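Local coordinates for protein hydroquinone dioxygenase small subunit (PDB 4ZXA) that forms, together with a large subunit, a cupin-type hydroquinone 1,2-dioxygenase that depends on ferrous iron and probably opens the hydroquinone ring, at residues 53-58 / 63-68; 138-141 / 147-150; 23-28 / 35-40. One frame throughout, in Å; residues are numbered along the deposited sequence.

Interaction 1: 53-58 / 63-68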
ATOM      1  N   VAL A  53     -32.011   4.549 -26.603  1.00 24.51           N
ATOM      2  CA  VAL A  53     -30.646   4.704 -27.097  1.00 26.10           C
ATOM      3  C   VAL A  53     -29.749   3.726 -26.376  1.00 30.66           C
ATOM      4  O   VAL A  53     -29.620   3.776 -25.144  1.00 27.79           O
ATOM      5  CB  VAL A  53     -30.070   6.150 -26.908  1.00 30.40           C
ATOM      6  CG1 VAL A  53     -28.617   6.209 -27.387  1.00 24.23           C
ATOM      7  CG2 VAL A  53     -30.923   7.200 -27.646  1.00 22.82           C
ATOM      8  N   VAL A  54     -29.149   2.821 -27.141  1.00 27.02           N
ATOM      9  CA  VAL A  54     -28.208   1.874 -26.581  1.00 26.10           C
ATOM     10  C   VAL A  54     -26.951   2.604 -26.106  1.00 26.43           C
ATOM     11  O   VAL A  54     -26.290   3.290 -26.891  1.00 21.98           O
ATOM     12  CB  VAL A  54     -27.813   0.807 -27.607  1.00 26.52           C
ATOM     13  CG1 VAL A  54     -26.839  -0.200 -26.988  1.00 21.51           C
ATOM     14  CG2 VAL A  54     -29.068   0.120 -28.175  1.00 23.79           C
ATOM     15  N   VAL A  55     -26.633   2.438 -24.820  1.00 24.14           N
ATOM     16  CA  VAL A  55     -25.418   2.999 -24.227  1.00 26.45           C
ATOM     17  C   VAL A  55     -24.497   1.890 -23.731  1.00 28.96           C
ATOM     18  O   VAL A  55     -23.328   2.127 -23.444  1.00 30.05           O
ATOM     19  CB  VAL A  55     -25.736   4.004 -23.085  1.00 24.86           C
ATOM     20  CG1 VAL A  55     -26.432   5.238 -23.665  1.00 28.01           C
ATOM     21  CG2 VAL A  55     -26.624   3.369 -22.034  1.00 22.77           C
ATOM     22  N   GLY A  56     -25.021   0.671 -23.663  1.00 27.51           N
ATOM     23  CA  GLY A  56     -24.200  -0.486 -23.367  1.00 20.75           C
ATOM     24  C   GLY A  56     -24.661  -1.669 -24.192  1.00 26.54           C
ATOM     25  O   GLY A  56     -25.866  -1.921 -24.300  1.00 26.13           O
ATOM     26  N   LEU A  57     -23.710  -2.402 -24.772  1.00 23.59           N
ATOM     27  CA  LEU A  57     -24.033  -3.579 -25.573  1.00 24.66           C
ATOM     28  C   LEU A  57     -23.081  -4.753 -25.305  1.00 23.91           C
ATOM     29  O   LEU A  57     -21.871  -4.645 -25.529  1.00 20.04           O
ATOM     30  CB  LEU A  57     -24.022  -3.221 -27.059  1.00 20.68           C
ATOM     31  CG  LEU A  57     -24.239  -4.387 -28.020  1.00 21.46           C
ATOM     32  CD1 LEU A  57     -25.562  -5.083 -27.747  1.00 22.08           C
ATOM     33  CD2 LEU A  57     -24.177  -3.881 -29.455  1.00 26.36           C
ATOM     34  N   ASN A  58     -23.626  -5.873 -24.830  1.00 21.44           N
ATOM     35  CA  ASN A  58     -22.795  -7.045 -24.527  1.00 21.39           C
ATOM     36  C   ASN A  58     -23.431  -8.322 -25.034  1.00 24.88           C
ATOM     37  O   ASN A  58     -24.427  -8.797 -24.476  1.00 23.79           O
ATOM     38  CB  ASN A  58     -22.506  -7.156 -23.022  1.00 25.84           C
ATOM     39  CG  ASN A  58     -21.376  -8.138 -22.713  1.00 28.03           C
ATOM     40  OD1 ASN A  58     -21.169  -9.101 -23.445  1.00 29.57           O
ATOM     41  ND2 ASN A  58     -20.635  -7.886 -21.637  1.00 20.96           N
ATOM     42  N   VAL A  63     -28.066  -2.038 -22.484  1.00 24.78           N
ATOM     43  CA  VAL A  63     -28.540  -1.021 -21.566  1.00 24.04           C
ATOM     44  C   VAL A  63     -28.965   0.177 -22.407  1.00 25.34           C
ATOM     45  O   VAL A  63     -28.162   0.745 -23.146  1.00 24.19           O
ATOM     46  CB  VAL A  63     -27.487  -0.617 -20.544  1.00 24.00           C
ATOM     47  CG1 VAL A  63     -27.969   0.585 -19.750  1.00 19.12           C
ATOM     48  CG2 VAL A  63     -27.206  -1.784 -19.617  1.00 20.88           C
ATOM     49  N   GLU A  64     -30.247   0.515 -22.322  1.00 23.84           N
ATOM     50  CA  GLU A  64     -30.811   1.634 -23.069  1.00 28.20           C
ATOM     51  C   GLU A  64     -31.063   2.832 -22.152  1.00 26.13           C
ATOM     52  O   GLU A  64     -31.417   2.673 -20.974  1.00 24.63           O
ATOM     53  CB  GLU A  64     -32.125   1.225 -23.751  1.00 28.87           C
ATOM     54  CG  GLU A  64     -31.985   0.146 -24.803  1.00 24.55           C
ATOM     55  CD  GLU A  64     -33.329  -0.441 -25.191  1.00 30.26           C
ATOM     56  OE1 GLU A  64     -34.293  -0.273 -24.408  1.00 33.82           O
ATOM     57  OE2 GLU A  64     -33.423  -1.072 -26.276  1.00 27.27           O
ATOM     58  N   THR A  65     -30.849   4.023 -22.704  1.00 24.60           N
ATOM     59  CA  THR A  65     -31.182   5.274 -22.035  1.00 24.73           C
ATOM     60  C   THR A  65     -32.410   5.887 -22.700  1.00 25.24           C
ATOM     61  O   THR A  65     -32.428   6.086 -23.914  1.00 25.94           O
ATOM     62  CB  THR A  65     -30.006   6.288 -22.079  1.00 24.59           C
ATOM     63  OG1 THR A  65     -28.890   5.761 -21.352  1.00 23.88           O
ATOM     64  CG2 THR A  65     -30.414   7.611 -21.438  1.00 22.20           C
ATOM     65  N   LEU A  66     -33.448   6.154 -21.917  1.00 24.53           N
ATOM     66  CA  LEU A  66     -34.639   6.819 -22.454  1.00 29.20           C
ATOM     67  C   LEU A  66     -34.839   8.213 -21.866  1.00 34.42           C
ATOM     68  O   LEU A  66     -34.718   8.425 -20.639  1.00 25.42           O
ATOM     69  CB  LEU A  66     -35.911   5.995 -22.223  1.00 25.53           C
ATOM     70  CG  LEU A  66     -36.106   4.700 -23.008  1.00 32.03           C
ATOM     71  CD1 LEU A  66     -35.083   3.657 -22.583  1.00 28.54           C
ATOM     72  CD2 LEU A  66     -37.517   4.173 -22.803  1.00 24.17           C
ATOM     73  N   ARG A  67     -35.153   9.160 -22.747  1.00 33.89           N
ATOM     74  CA  ARG A  67     -35.595  10.472 -22.313  1.00 33.41           C
ATOM     75  C   ARG A  67     -37.095  10.404 -22.043  1.00 31.89           C
ATOM     76  O   ARG A  67     -37.900  10.305 -22.971  1.00 34.25           O
ATOM     77  CB  ARG A  67     -35.284  11.531 -23.376  1.00 39.47           C
ATOM     78  CG  ARG A  67     -35.634  12.950 -22.955  1.00 32.68           C
ATOM     79  CD  ARG A  67     -35.628  13.937 -24.126  1.00 36.13           C
ATOM     80  NE  ARG A  67     -36.236  15.193 -23.704  1.00 38.78           N
ATOM     81  CZ  ARG A  67     -35.583  16.146 -23.051  1.00 42.26           C
ATOM     82  NH1 ARG A  67     -34.287  15.988 -22.792  1.00 42.02           N
ATOM     83  NH2 ARG A  67     -36.217  17.254 -22.669  1.00 33.27           N
ATOM     84  N   ALA A  68     -37.470  10.441 -20.769  1.00 29.94           N
ATOM     85  CA  ALA A  68     -38.879  10.407 -20.397  1.00 32.72           C
ATOM     86  C   ALA A  68     -39.499  11.811 -20.481  1.00 36.98           C
ATOM     87  O   ALA A  68     -39.188  12.703 -19.679  1.00 32.82           O
ATOM     88  CB  ALA A  68     -39.040   9.821 -18.996  1.00 27.53           C
TER

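Interaction 2: 138-141 / 147-150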
ATOM      1  N   TYR A 138     -46.552  -2.164 -21.152  1.00 30.41           N
ATOM      2  CA  TYR A 138     -46.264  -1.127 -20.174  1.00 30.76           C
ATOM      3  C   TYR A 138     -46.069   0.209 -20.862  1.00 29.85           C
ATOM      4  O   TYR A 138     -45.579   0.267 -21.988  1.00 33.19           O
ATOM      5  CB  TYR A 138     -45.050  -1.513 -19.311  1.00 29.97           C
ATOM      6  CG  TYR A 138     -43.786  -1.752 -20.094  1.00 24.78           C
ATOM      7  CD1 TYR A 138     -43.490  -3.007 -20.597  1.00 27.77           C
ATOM      8  CD2 TYR A 138     -42.887  -0.718 -20.332  1.00 26.07           C
ATOM      9  CE1 TYR A 138     -42.325  -3.234 -21.321  1.00 29.67           C
ATOM     10  CE2 TYR A 138     -41.713  -0.930 -21.051  1.00 31.48           C
ATOM     11  CZ  TYR A 138     -41.431  -2.191 -21.546  1.00 32.06           C
ATOM     12  OH  TYR A 138     -40.270  -2.419 -22.277  1.00 27.54           O
ATOM     13  N   ARG A 139     -46.473   1.281 -20.188  1.00 34.23           N
ATOM     14  CA  ARG A 139     -46.439   2.624 -20.768  1.00 33.19           C
ATOM     15  C   ARG A 139     -45.881   3.627 -19.760  1.00 30.61           C
ATOM     16  O   ARG A 139     -46.186   3.553 -18.568  1.00 28.35           O
ATOM     17  CB  ARG A 139     -47.849   3.034 -21.215  1.00 38.14           C
ATOM     18  CG  ARG A 139     -47.921   4.306 -22.062  1.00 41.87           C
ATOM     19  CD  ARG A 139     -49.258   4.433 -22.786  1.00 38.26           C
ATOM     20  NE  ARG A 139     -50.379   4.610 -21.861  1.00 49.48           N
ATOM     21  CZ  ARG A 139     -51.607   4.981 -22.233  1.00 49.40           C
ATOM     22  NH1 ARG A 139     -51.878   5.216 -23.515  1.00 43.35           N
ATOM     23  NH2 ARG A 139     -52.568   5.119 -21.325  1.00 40.31           N
ATOM     24  N   PHE A 140     -45.051   4.544 -20.249  1.00 28.90           N
ATOM     25  CA  PHE A 140     -44.393   5.550 -19.420  1.00 30.31           C
ATOM     26  C   PHE A 140     -45.099   6.917 -19.482  1.00 40.88           C
ATOM     27  O   PHE A 140     -45.398   7.423 -20.571  1.00 39.21           O
ATOM     28  CB  PHE A 140     -42.946   5.730 -19.884  1.00 31.73           C
ATOM     29  CG  PHE A 140     -42.068   4.513 -19.685  1.00 35.44           C
ATOM     30  CD1 PHE A 140     -42.012   3.860 -18.466  1.00 37.34           C
ATOM     31  CD2 PHE A 140     -41.279   4.036 -20.723  1.00 36.23           C
ATOM     32  CE1 PHE A 140     -41.193   2.756 -18.291  1.00 37.40           C
ATOM     33  CE2 PHE A 140     -40.462   2.930 -20.555  1.00 30.89           C
ATOM     34  CZ  PHE A 140     -40.419   2.292 -19.342  1.00 31.15           C
ATOM     35  N   GLU A 141     -45.338   7.510 -18.310  1.00 41.92           N
ATOM     36  CA  GLU A 141     -45.930   8.847 -18.177  1.00 40.47           C
ATOM     37  C   GLU A 141     -44.974   9.801 -17.471  1.00 39.61           C
ATOM     38  O   GLU A 141     -44.582   9.547 -16.338  1.00 39.25           O
ATOM     39  CB  GLU A 141     -47.186   8.784 -17.312  1.00 40.85           C
ATOM     40  CG  GLU A 141     -48.329   7.996 -17.890  1.00 55.69           C
ATOM     41  CD  GLU A 141     -48.933   8.671 -19.100  1.00 57.81           C
ATOM     42  OE1 GLU A 141     -48.497   9.804 -19.439  1.00 53.33           O
ATOM     43  OE2 GLU A 141     -49.835   8.054 -19.709  1.00 54.61           O
ATOM     44  N   VAL A 147     -35.019  10.835 -16.907  1.00 33.42           N
ATOM     45  CA  VAL A 147     -34.175   9.833 -17.542  1.00 27.20           C
ATOM     46  C   VAL A 147     -34.486   8.417 -17.042  1.00 29.83           C
ATOM     47  O   VAL A 147     -34.511   8.175 -15.830  1.00 25.94           O
ATOM     48  CB  VAL A 147     -32.699  10.145 -17.291  1.00 29.47           C
ATOM     49  CG1 VAL A 147     -31.841   9.110 -17.949  1.00 28.99           C
ATOM     50  CG2 VAL A 147     -32.347  11.542 -17.808  1.00 26.48           C
ATOM     51  N   ILE A 148     -34.748   7.500 -17.979  1.00 28.76           N
ATOM     52  CA  ILE A 148     -35.000   6.092 -17.651  1.00 26.49           C
ATOM     53  C   ILE A 148     -33.886   5.192 -18.194  1.00 30.74           C
ATOM     54  O   ILE A 148     -33.550   5.260 -19.386  1.00 27.72           O
ATOM     55  CB  ILE A 148     -36.311   5.566 -18.271  1.00 29.63           C
ATOM     56  CG1 ILE A 148     -37.515   6.426 -17.876  1.00 33.06           C
ATOM     57  CG2 ILE A 148     -36.532   4.112 -17.884  1.00 24.35           C
ATOM     58  CD1 ILE A 148     -38.827   5.992 -18.547  1.00 31.43           C
ATOM     59  N   LEU A 149     -33.321   4.351 -17.323  1.00 24.12           N
ATOM     60  CA  LEU A 149     -32.389   3.317 -17.752  1.00 22.66           C
ATOM     61  C   LEU A 149     -33.148   2.017 -17.885  1.00 27.68           C
ATOM     62  O   LEU A 149     -33.798   1.560 -16.930  1.00 25.46           O
ATOM     63  CB  LEU A 149     -31.266   3.123 -16.734  1.00 22.50           C
ATOM     64  CG  LEU A 149     -29.984   3.933 -16.884  1.00 23.02           C
ATOM     65  CD1 LEU A 149     -29.086   3.698 -15.685  1.00 32.67           C
ATOM     66  CD2 LEU A 149     -29.260   3.549 -18.134  1.00 26.09           C
ATOM     67  N   GLN A 150     -33.065   1.416 -19.062  1.00 22.14           N
ATOM     68  CA  GLN A 150     -33.741   0.152 -19.290  1.00 27.21           C
ATOM     69  C   GLN A 150     -32.744  -0.979 -19.555  1.00 23.73           C
ATOM     70  O   GLN A 150     -31.894  -0.877 -20.446  1.00 22.86           O
ATOM     71  CB  GLN A 150     -34.737   0.279 -20.452  1.00 25.93           C
ATOM     72  CG  GLN A 150     -35.448  -1.019 -20.792  1.00 30.58           C
ATOM     73  CD  GLN A 150     -36.904  -0.815 -21.211  1.00 37.64           C
ATOM     74  OE1 GLN A 150     -37.515   0.221 -20.919  1.00 32.74           O
ATOM     75  NE2 GLN A 150     -37.470  -1.817 -21.889  1.00 32.50           N
TER

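Interaction 3: 23-28 / 35-40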
ATOM      1  N   GLY A  23     -17.695  12.659 -17.046  1.00 29.68           N
ATOM      2  CA  GLY A  23     -16.365  12.329 -16.582  1.00 26.13           C
ATOM      3  C   GLY A  23     -15.371  12.556 -17.693  1.00 28.43           C
ATOM      4  O   GLY A  23     -15.666  13.250 -18.661  1.00 33.25           O
ATOM      5  N   THR A  24     -14.195  11.959 -17.552  1.00 25.66           N
ATOM      6  CA  THR A  24     -13.116  12.112 -18.513  1.00 29.96           C
ATOM      7  C   THR A  24     -12.335  10.809 -18.741  1.00 32.95           C
ATOM      8  O   THR A  24     -12.031  10.058 -17.801  1.00 26.05           O
ATOM      9  CB  THR A  24     -12.123  13.185 -18.046  1.00 28.01           C
ATOM     10  OG1 THR A  24     -11.541  12.776 -16.801  1.00 28.44           O
ATOM     11  CG2 THR A  24     -12.843  14.522 -17.851  1.00 28.60           C
ATOM     12  N   VAL A  25     -12.011  10.549 -19.999  1.00 29.37           N
ATOM     13  CA  VAL A  25     -11.094   9.482 -20.335  1.00 25.46           C
ATOM     14  C   VAL A  25      -9.757  10.103 -20.705  1.00 28.71           C
ATOM     15  O   VAL A  25      -9.609  10.695 -21.770  1.00 33.29           O
ATOM     16  CB  VAL A  25     -11.623   8.615 -21.504  1.00 27.73           C
ATOM     17  CG1 VAL A  25     -10.499   7.769 -22.095  1.00 24.47           C
ATOM     18  CG2 VAL A  25     -12.777   7.726 -21.039  1.00 23.03           C
ATOM     19  N   GLU A  26      -8.790   9.980 -19.811  1.00 29.13           N
ATOM     20  CA  GLU A  26      -7.437  10.463 -20.070  1.00 36.40           C
ATOM     21  C   GLU A  26      -6.583   9.347 -20.690  1.00 33.43           C
ATOM     22  O   GLU A  26      -6.225   8.378 -20.019  1.00 24.29           O
ATOM     23  CB  GLU A  26      -6.802  10.965 -18.764  1.00 36.62           C
ATOM     24  CG  GLU A  26      -5.335  11.371 -18.877  1.00 38.93           C
ATOM     25  CD  GLU A  26      -4.635  11.451 -17.517  1.00 47.66           C
ATOM     26  OE1 GLU A  26      -5.292  11.868 -16.525  1.00 47.69           O
ATOM     27  OE2 GLU A  26      -3.432  11.082 -17.443  1.00 44.71           O
ATOM     28  N   ILE A  27      -6.263   9.487 -21.970  1.00 28.32           N
ATOM     29  CA  ILE A  27      -5.469   8.492 -22.673  1.00 22.77           C
ATOM     30  C   ILE A  27      -3.975   8.691 -22.466  1.00 34.29           C
ATOM     31  O   ILE A  27      -3.455   9.788 -22.662  1.00 40.51           O
ATOM     32  CB  ILE A  27      -5.745   8.561 -24.172  1.00 28.08           C
ATOM     33  CG1 ILE A  27      -7.213   8.221 -24.455  1.00 27.43           C
ATOM     34  CG2 ILE A  27      -4.795   7.644 -24.937  1.00 27.64           C
ATOM     35  CD1 ILE A  27      -7.575   6.789 -24.110  1.00 29.41           C
ATOM     36  N   ILE A  28      -3.287   7.633 -22.048  1.00 33.64           N
ATOM     37  CA  ILE A  28      -1.829   7.619 -22.039  1.00 32.71           C
ATOM     38  C   ILE A  28      -1.347   6.927 -23.308  1.00 34.26           C
ATOM     39  O   ILE A  28      -0.405   7.376 -23.951  1.00 37.29           O
ATOM     40  CB  ILE A  28      -1.247   6.830 -20.835  1.00 36.40           C
ATOM     41  CG1 ILE A  28      -1.882   7.278 -19.509  1.00 29.54           C
ATOM     42  CG2 ILE A  28       0.287   6.931 -20.813  1.00 30.44           C
ATOM     43  CD1 ILE A  28      -1.817   8.758 -19.265  1.00 43.71           C
ATOM     44  N   TYR A  35     -13.319   2.572 -25.137  1.00 24.47           N
ATOM     45  CA  TYR A  35     -14.042   2.558 -23.861  1.00 25.07           C
ATOM     46  C   TYR A  35     -15.527   2.886 -23.974  1.00 23.03           C
ATOM     47  O   TYR A  35     -16.211   3.014 -22.957  1.00 22.96           O
ATOM     48  CB  TYR A  35     -13.370   3.499 -22.844  1.00 24.15           C
ATOM     49  CG  TYR A  35     -11.933   3.131 -22.588  1.00 23.04           C
ATOM     50  CD1 TYR A  35     -11.607   2.148 -21.673  1.00 19.77           C
ATOM     51  CD2 TYR A  35     -10.902   3.739 -23.294  1.00 25.13           C
ATOM     52  CE1 TYR A  35     -10.278   1.786 -21.453  1.00 26.41           C
ATOM     53  CE2 TYR A  35      -9.568   3.384 -23.085  1.00 24.13           C
ATOM     54  CZ  TYR A  35      -9.268   2.404 -22.162  1.00 24.27           C
ATOM     55  OH  TYR A  35      -7.968   2.044 -21.933  1.00 24.61           O
ATOM     56  N   ALA A  36     -16.023   3.019 -25.200  1.00 21.18           N
ATOM     57  CA  ALA A  36     -17.436   3.352 -25.433  1.00 24.86           C
ATOM     58  C   ALA A  36     -18.002   4.274 -24.346  1.00 20.95           C
ATOM     59  O   ALA A  36     -19.007   3.974 -23.720  1.00 19.47           O
ATOM     60  CB  ALA A  36     -18.278   2.075 -25.555  1.00 19.94           C
ATOM     61  N   PHE A  37     -17.333   5.398 -24.133  1.00 25.36           N
ATOM     62  CA  PHE A  37     -17.579   6.248 -22.971  1.00 24.70           C
ATOM     63  C   PHE A  37     -18.640   7.315 -23.225  1.00 27.22           C
ATOM     64  O   PHE A  37     -18.392   8.275 -23.956  1.00 30.53           O
ATOM     65  CB  PHE A  37     -16.274   6.923 -22.563  1.00 25.00           C
ATOM     66  CG  PHE A  37     -16.293   7.490 -21.177  1.00 28.79           C
ATOM     67  CD1 PHE A  37     -15.900   6.718 -20.097  1.00 22.86           C
ATOM     68  CD2 PHE A  37     -16.701   8.804 -20.951  1.00 29.85           C
ATOM     69  CE1 PHE A  37     -15.911   7.240 -18.805  1.00 28.80           C
ATOM     70  CE2 PHE A  37     -16.718   9.338 -19.667  1.00 28.62           C
ATOM     71  CZ  PHE A  37     -16.320   8.555 -18.590  1.00 30.23           C
ATOM     72  N   SER A  38     -19.815   7.153 -22.630  1.00 24.65           N
ATOM     73  CA  SER A  38     -20.846   8.183 -22.729  1.00 26.98           C
ATOM     74  C   SER A  38     -21.386   8.562 -21.353  1.00 25.57           C
ATOM     75  O   SER A  38     -20.872   8.120 -20.334  1.00 24.80           O
ATOM     76  CB  SER A  38     -21.988   7.720 -23.632  1.00 26.24           C
ATOM     77  OG  SER A  38     -22.761   6.721 -22.999  1.00 26.74           O
ATOM     78  N   ASN A  39     -22.425   9.389 -21.328  1.00 26.45           N
ATOM     79  CA  ASN A  39     -23.061   9.787 -20.075  1.00 24.90           C
ATOM     80  C   ASN A  39     -24.570   9.849 -20.279  1.00 24.00           C
ATOM     81  O   ASN A  39     -25.042  10.526 -21.187  1.00 25.27           O
ATOM     82  CB  ASN A  39     -22.524  11.140 -19.627  1.00 23.46           C
ATOM     83  CG  ASN A  39     -23.181  11.632 -18.367  1.00 27.76           C
ATOM     84  OD1 ASN A  39     -24.361  11.994 -18.372  1.00 29.30           O
ATOM     85  ND2 ASN A  39     -22.420  11.667 -17.273  1.00 27.45           N
ATOM     86  N   ILE A  40     -25.325   9.134 -19.451  1.00 20.64           N
ATOM     87  CA  ILE A  40     -26.749   8.925 -19.724  1.00 23.92           C
ATOM     88  C   ILE A  40     -27.536  10.248 -19.743  1.00 28.73           C
ATOM     89  O   ILE A  40     -28.595  10.359 -20.365  1.00 26.04           O
ATOM     90  CB  ILE A  40     -27.408   7.934 -18.729  1.00 24.57           C
ATOM     91  CG1 ILE A  40     -27.295   8.437 -17.287  1.00 23.24           C
ATOM     92  CG2 ILE A  40     -26.798   6.548 -18.843  1.00 19.50           C
ATOM     93  CD1 ILE A  40     -28.192   7.671 -16.338  1.00 23.62           C
TER

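Interaction 1: 53-58 / 63-68
The side chain of Val55 crosses that of Thr65 at about a right angle, each of its methyls, CG1 and CG2, 3.4 Å from Thr65 OG1. With chi1 at -66°, CG2 stands between the backbone N and the carbonyl carbon of Val55, a cramped place that brings it close to the Val63 carbonyl and 3.8 Å from Val63 CG1. The setting is a classic beta bulge in the antiparallel hairpin of strands 52-58 and 61-69. Val55 and Gly56 both face Val63, and its O accepts two N-H groups: Val55 N at 2.8 Å, nearly along the C=O axis, and Gly56 N at 3.2 Å, in the carbonyl plane on a lone pair. Val63 N returns a bond to Gly56 O (2.9 Å). Beyond the bulge, Val53 and Thr65 form a regular hydrogen-bonded pair, with Thr65 N 2.7 Å from Val53 O. Val54 and Glu64, a non-hydrogen-bonded pair, turn to the other face, where Glu64 OE2 is hydrogen-bonded to Ser158 OG. Val53, Val55 and Thr65 pack on Val43 of helix 40-45, Val54 and Val55 meet helix 162-165, and the backbones of Glu64 and Leu66 carry the sheet on into strand 145-153.

Interaction 2: 138-141 / 147-150
Phe140 and Ile148, whose CA atoms are 9.6 Å apart, face each other from strands 136-142 and 145-153, which belong to different sheets and run in nearly opposite directions, at 155°, so that side chains alone bridge the gap. Their side chains come head-on: the end methyl of Ile148, CD1, sits over the middle of the Phe140 ring, 3.7 Å from the ring centroid and only 8° off the ring normal. This is a CH-pi contact in which the six ring carbons are almost equally distant from the methyl. Gln150 meets the same ring differently. Its OE1 lies in the ring plane at the edge, 3.9 Å from Phe140 CZ, with the amide turned steeply against the ring. The other end of the amide faces Tyr138: Gln150 NE2 donates a hydrogen bond of 2.9 Å to Tyr138 OH, the phenol oxygen lying a little out of the amide plane. Tyr138 CG stands between its own backbone N and carbonyl carbon (chi1 59°), and from there the ring carries OH across to the opposite sheet. Glu81 completes this polar group, its OE1 bonding Tyr138 OH and its OE2 weakly engaging Gln150 NE2. Val90, Val92, Phe75 and Leu66 pack round Phe140, while Val90 and Ala68 touch Ile148, making this part of the hydrophobic filling between the two sheets of the cupin barrel. The contact thus divides into an apolar layer and a buried polar one. The amide is held at its nitrogen by the bond to the phenol oxygen, with the carboxylate a weak second partner, while its oxygen lies at the ring edge, where the C-H rim would be at most a mildly favourable electrostatic neighbour.

Interaction 3: 23-28 / 35-40
Val25 rests its CG2 methyl on one face of the Phe37 ring, 3.4 Å from Phe37 CD1. The methyl is offset toward the rim and gives a CH-pi contact 25° off the ring normal; the two side chains slide past each other in opposite directions. Phe37 CG is anti to the backbone N (chi1 -163°), and the ring extends as far as the backbone leading into strand 24-27, with CE2 4.0 Å from Gly23 C and CZ 4.1 Å from Thr24 N. The second branch of Val25 serves another ring: CG1 approaches Tyr35 CD2 at 4.2 Å. Farther along the strand, Ile27 CD1 reaches Tyr35 CE2 at 4.1 Å, so Tyr35 meets a pair of alternate residues from one strand. Outside this first shell, Leu167 near the C terminus packs against both Val25 and Phe37 and shares a backbone hydrogen bond with Phe37. Asn39 is the N-cap of helix 40-45, its OD1 accepting from Phe41 N and Glu42 N while ND2 donates to Asp293 of a large subunit. That same large subunit lends a strand that pairs antiparallel with Thr24 to Ile27 and with Ser38 and Asn39, continuing the sheet across the interface. Glu26, turned elsewhere, makes a salt bridge to Arg57 of another large-subunit chain. No hydrogen bond links the two segments themselves. Their direct cohesion is therefore apolar, methyls against aromatic rings, whereas the directional bonds run outward to the large subunits, the helix end and the C-terminal region; the two segments meet through dispersion and CH-pi contacts, and both join a beta ladder with the same large-subunit chain.

From the N terminus, interaction 3 comes first, closing a short loop between 23-28 and 35-40 at the edge of the chain, where it faces the large subunit. Its second segment leads into helix 40-45, and Ile40 packs on Thr65 of interaction 1 and on Leu149 of interaction 2. Interaction 1 then closes the hairpin 52-58/61-69, and interaction 2 joins the successive strands 136-142 and 145-153 across the two facing sheets. The three follow in series, none enclosing or crossing another. Interactions 1 and 2 share a sheet, since strands 61-69 and 145-153 are neighbours, while interaction 3 joins the N-terminal strand to the segment before helix 40-45, at the interface with the large subunit.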